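Local coordinates for Ice-binding protein (Leucosporidium, PDB 3UYU), which confers freeze tolerance by binding to the surface of ice crystals and inhibiting their growth, with low thermal hysteresis activity, at residues L8-N13 / A81-N86; L17-I22 / L208-V213; D27-G32 / K217-S222; I34-A39 / I67-Y72; D175-G180 / L189-F194. The protein carries 2 engineered substitutions. One frame throughout, in Å; residues are numbered along the deposited sequence.

In the fold
The protein is a right-handed beta-helix with the long helix 76-96 lying alongside, and contact 2 is the hub of the five. Contacts 4 and 5 lie with their centres each about 10 Å from that of contact 2; 34-36 and 16-18 are neighbouring strands, as are 188-191 and 202-209. Contact 3 follows contact 2 along both chain segments, one face further round the coils. Contact 1 packs helix 76-96 and the loop before strand 16-18 onto L17 and L208, its centre about 13 Å from contact 2. The side chains of E212 in contact 2 and F194 in contact 5 come within about 5 and 4 Å of A214, a probable ice-binding site.

Contact 1 of 5, residues L8-N13 / A81-N86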
# COMPACT_ATOMS: atom_id res chain seq x y z
N LEU A 8 4.09 2.43 -8.08
CA LEU A 8 2.60 2.45 -8.05
C LEU A 8 1.96 1.74 -6.86
O LEU A 8 0.76 1.92 -6.62
CB LEU A 8 2.02 1.85 -9.36
CG LEU A 8 2.56 2.49 -10.62
CD1 LEU A 8 1.94 1.63 -11.80
CD2 LEU A 8 2.12 3.94 -10.73
N GLY A 9 2.72 0.88 -6.12
CA GLY A 9 2.07 0.20 -5.02
C GLY A 9 0.94 -0.68 -5.49
O GLY A 9 1.01 -1.36 -6.60
N VAL A 10 -0.16 -0.62 -4.77
CA VAL A 10 -1.25 -1.47 -5.03
C VAL A 10 -1.93 -1.03 -6.35
O VAL A 10 -2.69 -1.80 -6.92
CB VAL A 10 -2.28 -1.39 -3.82
CG1 VAL A 10 -3.53 -2.23 -4.09
CG2 VAL A 10 -1.59 -2.00 -2.56
N ALA A 11 -1.66 0.20 -6.81
CA ALA A 11 -2.30 0.66 -8.01
C ALA A 11 -1.77 -0.10 -9.24
O ALA A 11 -2.43 -0.05 -10.30
CB ALA A 11 -2.13 2.16 -8.18
N SER A 12 -0.68 -0.81 -9.13
CA SER A 12 -0.24 -1.67 -10.25
C SER A 12 -1.15 -2.90 -10.38
O SER A 12 -0.93 -3.68 -11.32
CB SER A 12 1.25 -2.08 -10.12
OG SER A 12 1.38 -2.99 -9.12
N ASN A 13 -2.17 -3.06 -9.53
CA ASN A 13 -3.08 -4.19 -9.68
C ASN A 13 -4.33 -3.79 -10.44
O ASN A 13 -5.32 -4.58 -10.47
CB ASN A 13 -3.51 -4.73 -8.30
CG ASN A 13 -2.29 -5.19 -7.45
OD1 ASN A 13 -1.13 -5.30 -7.95
ND2 ASN A 13 -2.53 -5.43 -6.17
N ALA A 81 -8.86 1.66 -0.78
CA ALA A 81 -8.24 2.81 -0.15
C ALA A 81 -6.74 2.84 -0.33
O ALA A 81 -6.18 3.93 -0.60
CB ALA A 81 -8.64 2.86 1.37
N ALA A 82 -6.12 1.66 -0.23
CA ALA A 82 -4.69 1.57 -0.40
C ALA A 82 -4.33 1.82 -1.87
O ALA A 82 -3.38 2.54 -2.17
CB ALA A 82 -4.17 0.22 0.03
N ALA A 83 -5.12 1.26 -2.80
CA ALA A 83 -4.83 1.50 -4.24
C ALA A 83 -4.91 2.98 -4.62
O ALA A 83 -3.98 3.53 -5.26
CB ALA A 83 -5.83 0.70 -5.11
N VAL A 84 -5.96 3.68 -4.13
CA VAL A 84 -6.13 5.12 -4.43
C VAL A 84 -5.03 5.96 -3.71
O VAL A 84 -4.39 6.82 -4.32
CB VAL A 84 -7.54 5.55 -3.98
CG1 VAL A 84 -7.69 7.07 -3.90
CG2 VAL A 84 -8.53 4.98 -4.97
N ALA A 85 -4.73 5.62 -2.43
CA ALA A 85 -3.65 6.38 -1.75
C ALA A 85 -2.32 6.22 -2.47
O ALA A 85 -1.59 7.15 -2.64
CB ALA A 85 -3.49 5.92 -0.30
N ASN A 86 -2.02 4.97 -2.84
CA ASN A 86 -0.80 4.69 -3.57
C ASN A 86 -0.73 5.42 -4.97
O ASN A 86 0.35 5.93 -5.34
CB ASN A 86 -0.62 3.19 -3.72
CG ASN A 86 -0.22 2.47 -2.43
OD1 ASN A 86 -0.00 3.10 -1.32
ND2 ASN A 86 -0.13 1.21 -2.52
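V10 and N86 carry much of this contact, their side chains crossing at a slant where the short 3-10 segment 10-13 leans on the helix. V10 points at the helix and divides over it. CG1, anti to the backbone N at chi1 177°, comes down on A83, 3.9 Å from its CB, while CG2 turns to the N86 amide. N86 reaches back from the helix with its CB 3.5 Å from L8 O, and its amide group settles beside the backbone of G9 and V10. Because G9 carries no side chain, that group can press close to its CA. The backbones also draw near at A11 and A83, whose CA atoms are 4.6 Å apart, and A11 CB rests 3.7 Å from A83 O. The contact thus joins the loop ahead of strand 16-18 to helix 76-96, the long helix that flanks the right-handed beta-helix of this ice-binding protein. On its buried side A83 also touches L17, and A11 touches L208, both on strands of the beta-helix. Packing is looser toward A82, whose CB is 4.3 Å from V10 CG2. There the second subunit joins in, its A82 meeting V10 and its V10 meeting A82. N13 is tied through ND2 to Y79 OH, one turn before A83.

Contact 2 of 5, residues L17-I22 / L208-V213. With GOL (glycerol), chain C.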
# COMPACT_ATOMS: atom_id res chain seq x y z
N LEU A 17 -8.32 2.90 -12.32
CA LEU A 17 -8.69 3.25 -10.95
C LEU A 17 -9.10 4.69 -10.93
O LEU A 17 -8.42 5.51 -11.47
CB LEU A 17 -7.48 3.02 -10.00
CG LEU A 17 -7.76 3.21 -8.49
CD1 LEU A 17 -8.66 2.10 -7.94
CD2 LEU A 17 -6.41 3.14 -7.77
N ALA A 18 -10.26 4.99 -10.32
CA ALA A 18 -10.78 6.35 -10.33
C ALA A 18 -11.43 6.67 -9.01
O ALA A 18 -11.91 5.81 -8.34
CB ALA A 18 -11.80 6.59 -11.51
N LYS A 19 -11.47 7.94 -8.69
CA LYS A 19 -12.08 8.33 -7.39
C LYS A 19 -13.56 8.62 -7.49
O LYS A 19 -14.28 8.46 -6.49
CB LYS A 19 -11.33 9.56 -6.84
CG LYS A 19 -9.90 9.19 -6.32
CD LYS A 19 -9.24 10.35 -5.58
CE LYS A 19 -9.82 10.42 -4.21
NZ LYS A 19 -8.99 11.52 -3.54
N ALA A 20 -14.01 9.09 -8.65
CA ALA A 20 -15.38 9.60 -8.79
C ALA A 20 -16.30 8.73 -9.61
O ALA A 20 -17.50 8.74 -9.43
CB ALA A 20 -15.35 10.99 -9.41
N GLY A 21 -15.73 7.96 -10.53
CA GLY A 21 -16.54 7.09 -11.38
C GLY A 21 -15.83 6.59 -12.63
O GLY A 21 -14.77 7.14 -13.00
N ILE A 22 -16.42 5.56 -13.22
CA ILE A 22 -15.94 5.06 -14.54
C ILE A 22 -17.17 4.81 -15.36
O ILE A 22 -18.08 4.12 -14.88
CB ILE A 22 -15.13 3.78 -14.39
CG1 ILE A 22 -13.87 4.01 -13.50
CG2 ILE A 22 -14.63 3.20 -15.84
CD1 ILE A 22 -13.26 2.64 -13.04
N LEU A 208 -5.12 6.03 -14.17
CA LEU A 208 -5.26 6.30 -12.71
C LEU A 208 -5.75 7.72 -12.62
O LEU A 208 -4.98 8.62 -12.84
CB LEU A 208 -3.92 6.09 -12.01
CG LEU A 208 -3.25 4.67 -12.25
CD1 LEU A 208 -1.93 4.57 -11.52
CD2 LEU A 208 -4.10 3.56 -11.66
N SER A 209 -7.03 7.93 -12.27
CA SER A 209 -7.54 9.31 -12.25
C SER A 209 -8.05 9.73 -10.88
O SER A 209 -8.77 8.93 -10.26
CB SER A 209 -8.73 9.41 -13.22
OG SER A 209 -9.41 10.66 -13.01
N GLN A 210 -7.76 10.97 -10.47
CA GLN A 210 -8.36 11.54 -9.21
C GLN A 210 -9.79 12.03 -9.32
O GLN A 210 -10.43 12.44 -8.29
CB GLN A 210 -7.47 12.64 -8.69
CG GLN A 210 -6.15 12.00 -8.21
CD GLN A 210 -5.15 12.94 -7.55
OE1 GLN A 210 -5.51 13.93 -6.90
NE2 GLN A 210 -3.87 12.62 -7.72
N THR A 211 -10.36 11.89 -10.51
CA THR A 211 -11.82 12.13 -10.68
C THR A 211 -12.43 10.99 -11.45
O THR A 211 -12.59 9.92 -10.93
CB THR A 211 -12.14 13.58 -11.24
OG1 THR A 211 -11.64 13.75 -12.57
CG2 THR A 211 -11.53 14.67 -10.42
N GLU A 212 -12.85 11.23 -12.70
CA GLU A 212 -13.66 10.27 -13.51
C GLU A 212 -12.93 9.80 -14.77
O GLU A 212 -12.15 10.56 -15.37
CB GLU A 212 -14.95 11.03 -13.95
CG GLU A 212 -15.88 10.29 -14.88
CD GLU A 212 -16.95 9.48 -14.15
OE1 GLU A 212 -17.11 9.73 -12.92
OE2 GLU A 212 -17.65 8.62 -14.79
N VAL A 213 -13.23 8.58 -15.14
CA VAL A 213 -12.74 7.99 -16.43
C VAL A 213 -13.92 7.64 -17.31
O VAL A 213 -14.85 6.95 -16.88
CB VAL A 213 -11.85 6.73 -16.18
CG1 VAL A 213 -11.47 6.04 -17.54
CG2 VAL A 213 -10.64 7.12 -15.36
C1 GOL C . -5.40 7.95 -9.44
O1 GOL C . -4.68 9.12 -9.82
C2 GOL C . -6.33 8.30 -8.31
O2 GOL C . -5.60 8.72 -7.22
C3 GOL C . -7.26 7.20 -7.88
O3 GOL C . -7.46 6.25 -8.88
O HOH W 1 -19.17 10.60 -11.15
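The E212 carboxylate folds back over the backbone of G21, where the glycine leaves room for it. Its chain bends at chi2 (90°), carrying OE1 to 3.1 Å from G21 CA. A water links the same OE1 to A20 O, donating to both. The two segments are neighbouring coils of the right-handed beta-helix, although 185 residues separate them, and both turn the same corner between one face and the next. Before the corner, S209 N bonds to L17 O; after it, V213 N bonds to G21 O. At the corner itself T211 O accepts from A20 N at 2.8 Å, the donor standing 38° out of the carbonyl plane; K19 N adds weak bonds to T211 O and to S209 O. Inside, A18 CB packs on V213 CG2 at 4.1 Å. K19 lays its aliphatic part along Q210, CB 3.3 Å from Q210 O, and sends NZ on to a salt bridge with E88. A glycerol, probably from the crystallisation liquor, lies alongside: O1 makes a weak bond to L208 O, O3 lies near L17 O and S209 O, and Q210 CG packs against it. The side chain of E212 comes within about 5 Å of those of A214 and T45, inferred ice-binding positions. S209 closes its own ST turn, OG accepting from T211 N at 2.9 Å while also bonded to R193 O.

Contact 3 of 5, residues D27-G32 / K217-S222; sequences DSAILG and KATVNS
With chi1 at 73°, S222 holds OG between its backbone N and carbonyl carbon, and from there the hydroxyl reaches L31 O at 2.8 Å, in the carbonyl plane on a lone pair. S222 N donates to the same oxygen at 3.0 Å, so two bonds from one residue grip L31 O at this end of the strand pair. At the other end S28 turns OG beside its own N (chi1 -67°), where A218 N meets it almost straight at 172°; S24 OG is a second partner. I30 curls round so that CD1 comes to 3.7 Å from V220 CB, the two side chains running alongside each other into the interior, near L215 and L197. On the outer face L31 CB lies 3.5 Å from N221 ND2, and A29 CB approaches T219 OG1. Beyond the strands a water accepts from both D27 N and K217 NZ, and K217 NZ also bonds to P26 O. Backbone bonds join the strands between these ends, A29 N to A218 O and L31 N to V220 O, both at 2.8 Å. Strands 29-31 and 219-221 pair in parallel as neighbouring coils of the right-handed beta-helix.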
# COMPACT_ATOMS: atom_id res chain seq x y z
N ASP A 27 -19.28 -1.49 -26.79
CA ASP A 27 -18.48 -2.38 -25.91
C ASP A 27 -17.04 -1.89 -25.76
O ASP A 27 -16.29 -1.78 -26.72
CB ASP A 27 -18.40 -3.77 -26.52
CG ASP A 27 -19.71 -4.53 -26.43
OD1 ASP A 27 -19.96 -5.34 -27.38
OD2 ASP A 27 -20.48 -4.36 -25.44
N SER A 28 -16.66 -1.60 -24.52
CA SER A 28 -15.26 -1.47 -24.17
C SER A 28 -14.70 -2.87 -23.88
O SER A 28 -15.38 -3.89 -23.70
CB SER A 28 -15.12 -0.59 -22.95
OG SER A 28 -15.50 0.74 -23.29
N ALA A 29 -13.36 -2.92 -23.82
CA ALA A 29 -12.64 -4.16 -23.58
C ALA A 29 -11.39 -3.94 -22.71
O ALA A 29 -10.32 -3.49 -23.19
CB ALA A 29 -12.21 -4.80 -24.94
N ILE A 30 -11.53 -4.26 -21.42
CA ILE A 30 -10.53 -3.91 -20.45
C ILE A 30 -9.93 -5.23 -20.00
O ILE A 30 -10.64 -6.15 -19.56
CB ILE A 30 -11.16 -3.18 -19.20
CG1 ILE A 30 -12.04 -2.00 -19.59
CG2 ILE A 30 -10.04 -2.82 -18.20
CD1 ILE A 30 -11.34 -1.00 -20.48
N LEU A 31 -8.59 -5.34 -20.09
CA LEU A 31 -7.88 -6.48 -19.53
C LEU A 31 -7.16 -6.07 -18.26
O LEU A 31 -6.17 -5.31 -18.30
CB LEU A 31 -6.85 -7.00 -20.57
CG LEU A 31 -5.94 -8.16 -20.09
CD1 LEU A 31 -6.59 -9.36 -19.54
CD2 LEU A 31 -4.97 -8.54 -21.22
N GLY A 32 -7.71 -6.51 -17.13
CA GLY A 32 -7.23 -6.12 -15.76
C GLY A 32 -8.40 -5.61 -14.97
O GLY A 32 -9.47 -5.29 -15.52
N LYS A 217 -16.25 2.79 -26.23
CA LYS A 217 -15.89 1.59 -27.04
C LYS A 217 -14.36 1.42 -27.03
O LYS A 217 -13.67 1.28 -28.07
CB LYS A 217 -16.40 1.73 -28.50
CG LYS A 217 -17.87 1.84 -28.53
CD LYS A 217 -18.41 1.70 -29.96
CE LYS A 217 -19.89 1.96 -30.04
NZ LYS A 217 -20.53 0.69 -29.76
N ALA A 218 -13.78 1.44 -25.82
CA ALA A 218 -12.31 1.64 -25.71
C ALA A 218 -11.65 0.40 -25.14
O ALA A 218 -12.28 -0.38 -24.39
CB ALA A 218 -11.99 2.81 -24.83
N THR A 219 -10.38 0.21 -25.50
CA THR A 219 -9.61 -0.94 -25.06
C THR A 219 -8.50 -0.47 -24.12
O THR A 219 -7.82 0.53 -24.42
CB THR A 219 -8.98 -1.55 -26.29
OG1 THR A 219 -10.07 -2.15 -27.06
CG2 THR A 219 -7.94 -2.57 -25.96
N VAL A 220 -8.38 -1.18 -22.99
CA VAL A 220 -7.25 -0.95 -22.07
C VAL A 220 -6.64 -2.29 -21.72
O VAL A 220 -7.34 -3.14 -21.18
CB VAL A 220 -7.71 -0.26 -20.74
CG1 VAL A 220 -6.45 -0.13 -19.80
CG2 VAL A 220 -8.26 1.10 -21.05
N ASN A 221 -5.35 -2.51 -22.08
CA ASN A 221 -4.67 -3.76 -21.72
C ASN A 221 -3.59 -3.43 -20.73
O ASN A 221 -2.61 -2.76 -21.05
CB ASN A 221 -4.04 -4.43 -22.99
CG ASN A 221 -5.08 -4.84 -24.01
OD1 ASN A 221 -4.81 -4.77 -25.25
ND2 ASN A 221 -6.24 -5.26 -23.57
N SER A 222 -3.80 -3.93 -19.48
CA SER A 222 -2.81 -3.67 -18.38
C SER A 222 -1.94 -4.92 -18.22
O SER A 222 -2.34 -6.01 -18.60
CB SER A 222 -3.57 -3.24 -17.08
OG SER A 222 -4.22 -4.39 -16.54
O HOH W 2 -19.01 -2.02 -29.65

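Contact 4 of 5, residues I34-A39 / I67-Y72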
# COMPACT_ATOMS: atom_id res chain seq x y z
N ILE A 34 -10.73 -3.20 -12.47
CA ILE A 34 -11.07 -1.82 -12.36
C ILE A 34 -11.69 -1.50 -10.96
O ILE A 34 -12.27 -2.41 -10.30
CB ILE A 34 -12.02 -1.29 -13.51
CG1 ILE A 34 -13.42 -1.90 -13.37
CG2 ILE A 34 -11.41 -1.60 -14.94
CD1 ILE A 34 -14.49 -1.28 -14.39
N GLY A 35 -11.50 -0.24 -10.57
CA GLY A 35 -11.95 0.20 -9.23
C GLY A 35 -12.27 1.62 -9.05
O GLY A 35 -11.73 2.47 -9.72
N VAL A 36 -13.26 1.88 -8.15
CA VAL A 36 -13.58 3.23 -7.72
C VAL A 36 -13.63 3.34 -6.21
O VAL A 36 -14.15 2.41 -5.57
CB VAL A 36 -14.90 3.80 -8.32
CG1 VAL A 36 -14.82 3.83 -9.87
CG2 VAL A 36 -16.07 3.03 -7.89
N SER A 37 -13.01 4.42 -5.73
CA SER A 37 -13.05 4.77 -4.27
C SER A 37 -12.64 6.25 -4.19
O SER A 37 -11.63 6.66 -4.74
CB SER A 37 -12.10 3.87 -3.47
OG SER A 37 -12.06 4.37 -2.12
N PRO A 38 -13.39 7.06 -3.39
CA PRO A 38 -14.44 6.65 -2.44
C PRO A 38 -15.86 6.46 -3.00
O PRO A 38 -16.82 6.13 -2.26
CB PRO A 38 -14.43 7.83 -1.44
CG PRO A 38 -14.12 8.98 -2.27
CD PRO A 38 -12.95 8.43 -3.13
N ALA A 39 -15.98 6.65 -4.32
CA ALA A 39 -17.32 6.42 -4.94
C ALA A 39 -17.92 5.06 -4.75
O ALA A 39 -17.23 3.99 -4.76
CB ALA A 39 -17.27 6.75 -6.47
N ILE A 67 -14.22 -6.15 -10.73
CA ILE A 67 -14.63 -4.76 -10.62
C ILE A 67 -14.90 -4.53 -9.14
O ILE A 67 -15.63 -5.29 -8.55
CB ILE A 67 -15.96 -4.48 -11.41
CG1 ILE A 67 -15.65 -4.77 -12.88
CG2 ILE A 67 -16.41 -3.02 -11.17
CD1 ILE A 67 -16.85 -4.94 -13.81
N TYR A 68 -14.34 -3.46 -8.64
CA TYR A 68 -14.36 -3.15 -7.17
C TYR A 68 -14.89 -1.75 -6.96
O TYR A 68 -14.57 -0.79 -7.67
CB TYR A 68 -12.92 -3.21 -6.61
CG TYR A 68 -12.29 -4.57 -6.65
CD1 TYR A 68 -12.67 -5.59 -5.76
CD2 TYR A 68 -11.27 -4.86 -7.59
CE1 TYR A 68 -12.07 -6.82 -5.80
CE2 TYR A 68 -10.71 -6.12 -7.63
CZ TYR A 68 -11.11 -7.11 -6.73
OH TYR A 68 -10.53 -8.36 -6.74
N ALA A 69 -15.71 -1.58 -5.90
CA ALA A 69 -16.17 -0.23 -5.48
C ALA A 69 -16.18 -0.10 -3.97
O ALA A 69 -16.18 -1.13 -3.29
CB ALA A 69 -17.61 0.03 -6.01
N ALA A 70 -16.22 1.18 -3.55
CA ALA A 70 -15.95 1.52 -2.10
C ALA A 70 -17.07 0.95 -1.17
O ALA A 70 -16.81 0.85 0.04
CB ALA A 70 -15.75 3.00 -1.90
N ASP A 71 -18.27 0.66 -1.69
CA ASP A 71 -19.37 0.11 -0.85
C ASP A 71 -19.46 -1.40 -0.82
O ASP A 71 -20.37 -2.00 -0.19
CB ASP A 71 -20.74 0.72 -1.25
CG ASP A 71 -21.08 0.51 -2.75
OD1 ASP A 71 -20.18 0.58 -3.63
OD2 ASP A 71 -22.29 0.38 -3.07
N TYR A 72 -18.53 -2.09 -1.51
CA TYR A 72 -18.48 -3.50 -1.47
C TYR A 72 -17.96 -4.08 -0.15
O TYR A 72 -17.47 -3.36 0.69
CB TYR A 72 -17.66 -4.04 -2.69
CG TYR A 72 -18.37 -3.89 -4.07
CD1 TYR A 72 -19.68 -3.40 -4.23
CD2 TYR A 72 -17.66 -4.25 -5.25
CE1 TYR A 72 -20.30 -3.32 -5.51
CE2 TYR A 72 -18.27 -4.15 -6.54
CZ TYR A 72 -19.57 -3.68 -6.64
OH TYR A 72 -20.16 -3.63 -7.88
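I34 and I67 run alongside each other in one direction, and their CG1 atoms meet at 3.7 Å. Strands 34-36 and 67-69 are adjacent in the right-handed beta-helix, running parallel with 9° between them. I34 places CG1 between its backbone N and carbonyl carbon (chi1 69°), which brings the branch over I67 CG1 and CG2, and CD1 continues alongside. One step on, V36 uses its CG2 in the same way, 3.9 Å from A69 CB; these four residues share a face that also packs on I44. Y68 stands on the other face, toward T76 and L80 of helix 76-96, and its ring lies obliquely to I34 O; T74 of the second subunit also packs on Y68. The backbone is knit by Y68 N to I34 O at 2.9 Å and by V36 N to Y68 O. Past the strand end, the S37-P38 peptide is cis, and the chain then bends round A70, whose CB sits 3.3 Å from P38 O. A70 N bonds to A39 O, joining the loop after strand 34-36 to the turn. The second subunit covers this end, its E229 against P38 and its V230 against A70. Within the type I turn from A69 to Y72, the Y72 ring folds back on its own segment, with I67 O at its edge and A69 CB 4.1 Å above the plane, over the ring centre.

Contact 5 of 5, residues D175-G180 / L189-F194; sequences DDVTVG and LLAKRF
V177 N donates almost straight (171°) to F194 O at 2.9 Å, joining the start of strand 177-179 to the turn that follows strand 188-191, where the chain turns the corner from one face of the right-handed beta-helix to the next. D176 pairs with the same residue in the other sense: OD1 accepts from F194 N at 3.2 Å, the donor meeting it from 41° out of the carboxylate plane, with F194 CB just as near. Carboxylate and ring planes stand well turned from each other, and the ring itself runs on toward E212 and A214, the latter an inferred ice-binding position. Inside the coil, V177 and L189 pass one another head to tail, with V177 CG1 3.9 Å from L189 CD2. A water fills the corner, accepting from R193 N at 2.9 Å and donating to D175 O and F194 O. D175 and R193 lie alongside each other at the rim, but their salt bridge is long, 3.8 Å from D175 OD1 to R193 NH1, and the oxygen lies well out of the guanidinium plane. No N-H points at it, so this pair probably adds only a diffuse charge attraction, while the F194 backbone, held at both N and O, supplies the directional bonding.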
# COMPACT_ATOMS: atom_id res chain seq x y z
N ASP A 175 -4.58 18.68 -15.83
CA ASP A 175 -5.93 18.97 -16.35
C ASP A 175 -6.44 17.79 -17.25
O ASP A 175 -5.78 16.76 -17.34
CB ASP A 175 -5.94 20.30 -17.11
CG ASP A 175 -5.86 21.53 -16.19
OD1 ASP A 175 -6.45 21.46 -15.07
OD2 ASP A 175 -5.26 22.57 -16.62
N ASP A 176 -7.60 17.91 -17.87
CA ASP A 176 -8.22 16.76 -18.55
C ASP A 176 -7.37 16.12 -19.64
O ASP A 176 -6.64 16.79 -20.35
CB ASP A 176 -9.57 17.12 -19.21
CG ASP A 176 -10.64 17.61 -18.21
OD1 ASP A 176 -10.50 17.40 -16.98
OD2 ASP A 176 -11.65 18.20 -18.68
N VAL A 177 -7.53 14.81 -19.75
CA VAL A 177 -6.84 14.01 -20.78
C VAL A 177 -7.87 13.55 -21.81
O VAL A 177 -8.88 12.99 -21.43
CB VAL A 177 -6.13 12.78 -20.17
CG1 VAL A 177 -5.51 11.90 -21.37
CG2 VAL A 177 -4.98 13.16 -19.16
N THR A 178 -7.62 13.80 -23.10
CA THR A 178 -8.49 13.26 -24.13
C THR A 178 -7.68 12.42 -25.11
O THR A 178 -6.82 12.95 -25.80
CB THR A 178 -9.13 14.39 -24.96
OG1 THR A 178 -9.90 15.21 -24.07
CG2 THR A 178 -10.07 13.80 -26.03
N VAL A 179 -7.99 11.14 -25.19
CA VAL A 179 -7.30 10.27 -26.17
C VAL A 179 -8.28 10.21 -27.35
O VAL A 179 -9.41 9.75 -27.21
CB VAL A 179 -7.04 8.85 -25.58
CG1 VAL A 179 -6.36 7.94 -26.59
CG2 VAL A 179 -6.19 8.94 -24.32
N GLY A 180 -7.85 10.70 -28.51
CA GLY A 180 -8.81 10.77 -29.61
C GLY A 180 -9.39 9.50 -30.15
O GLY A 180 -8.87 8.40 -29.94
N LEU A 189 -1.06 6.48 -17.18
CA LEU A 189 -1.64 7.83 -17.07
C LEU A 189 -1.99 8.15 -15.62
O LEU A 189 -2.80 7.42 -15.05
CB LEU A 189 -2.90 7.83 -17.91
CG LEU A 189 -3.44 9.07 -18.55
CD1 LEU A 189 -2.33 10.02 -19.17
CD2 LEU A 189 -4.35 8.53 -19.67
N LEU A 190 -1.28 9.14 -15.04
CA LEU A 190 -1.57 9.61 -13.66
C LEU A 190 -2.24 10.97 -13.87
O LEU A 190 -1.56 12.02 -14.02
CB LEU A 190 -0.27 9.74 -12.86
CG LEU A 190 0.49 8.41 -12.60
CD1 LEU A 190 1.98 8.70 -12.34
CD2 LEU A 190 -0.11 7.80 -11.46
N ALA A 191 -3.58 10.93 -13.90
CA ALA A 191 -4.43 12.11 -14.20
C ALA A 191 -5.03 12.73 -12.95
O ALA A 191 -5.57 12.01 -12.12
CB ALA A 191 -5.56 11.69 -15.10
N LYS A 192 -4.83 14.04 -12.84
CA LYS A 192 -5.50 14.77 -11.76
C LYS A 192 -7.00 14.92 -11.92
O LYS A 192 -7.74 14.98 -10.92
CB LYS A 192 -4.79 16.09 -11.46
CG LYS A 192 -5.28 16.67 -10.15
CD LYS A 192 -5.31 18.14 -10.16
CE LYS A 192 -5.33 18.66 -8.72
NZ LYS A 192 -4.70 17.62 -7.86
N ARG A 193 -7.45 15.03 -13.17
CA ARG A 193 -8.87 15.29 -13.44
C ARG A 193 -9.36 14.26 -14.44
O ARG A 193 -8.96 13.10 -14.37
CB ARG A 193 -9.06 16.73 -13.93
CG ARG A 193 -8.58 17.79 -12.85
CD ARG A 193 -8.75 19.18 -13.38
NE ARG A 193 -9.37 20.02 -12.36
CZ ARG A 193 -9.97 21.19 -12.64
NH1 ARG A 193 -10.01 21.64 -13.90
NH2 ARG A 193 -10.53 21.91 -11.66
N PHE A 194 -10.18 14.68 -15.39
CA PHE A 194 -10.99 13.75 -16.16
C PHE A 194 -10.11 13.05 -17.20
O PHE A 194 -9.18 13.66 -17.71
CB PHE A 194 -12.05 14.56 -16.90
CG PHE A 194 -13.38 13.88 -17.00
CD1 PHE A 194 -13.58 12.82 -17.91
CD2 PHE A 194 -14.45 14.29 -16.21
CE1 PHE A 194 -14.79 12.19 -18.04
CE2 PHE A 194 -15.69 13.66 -16.34
CZ PHE A 194 -15.86 12.61 -17.27
O HOH W 3 -6.78 14.64 -15.95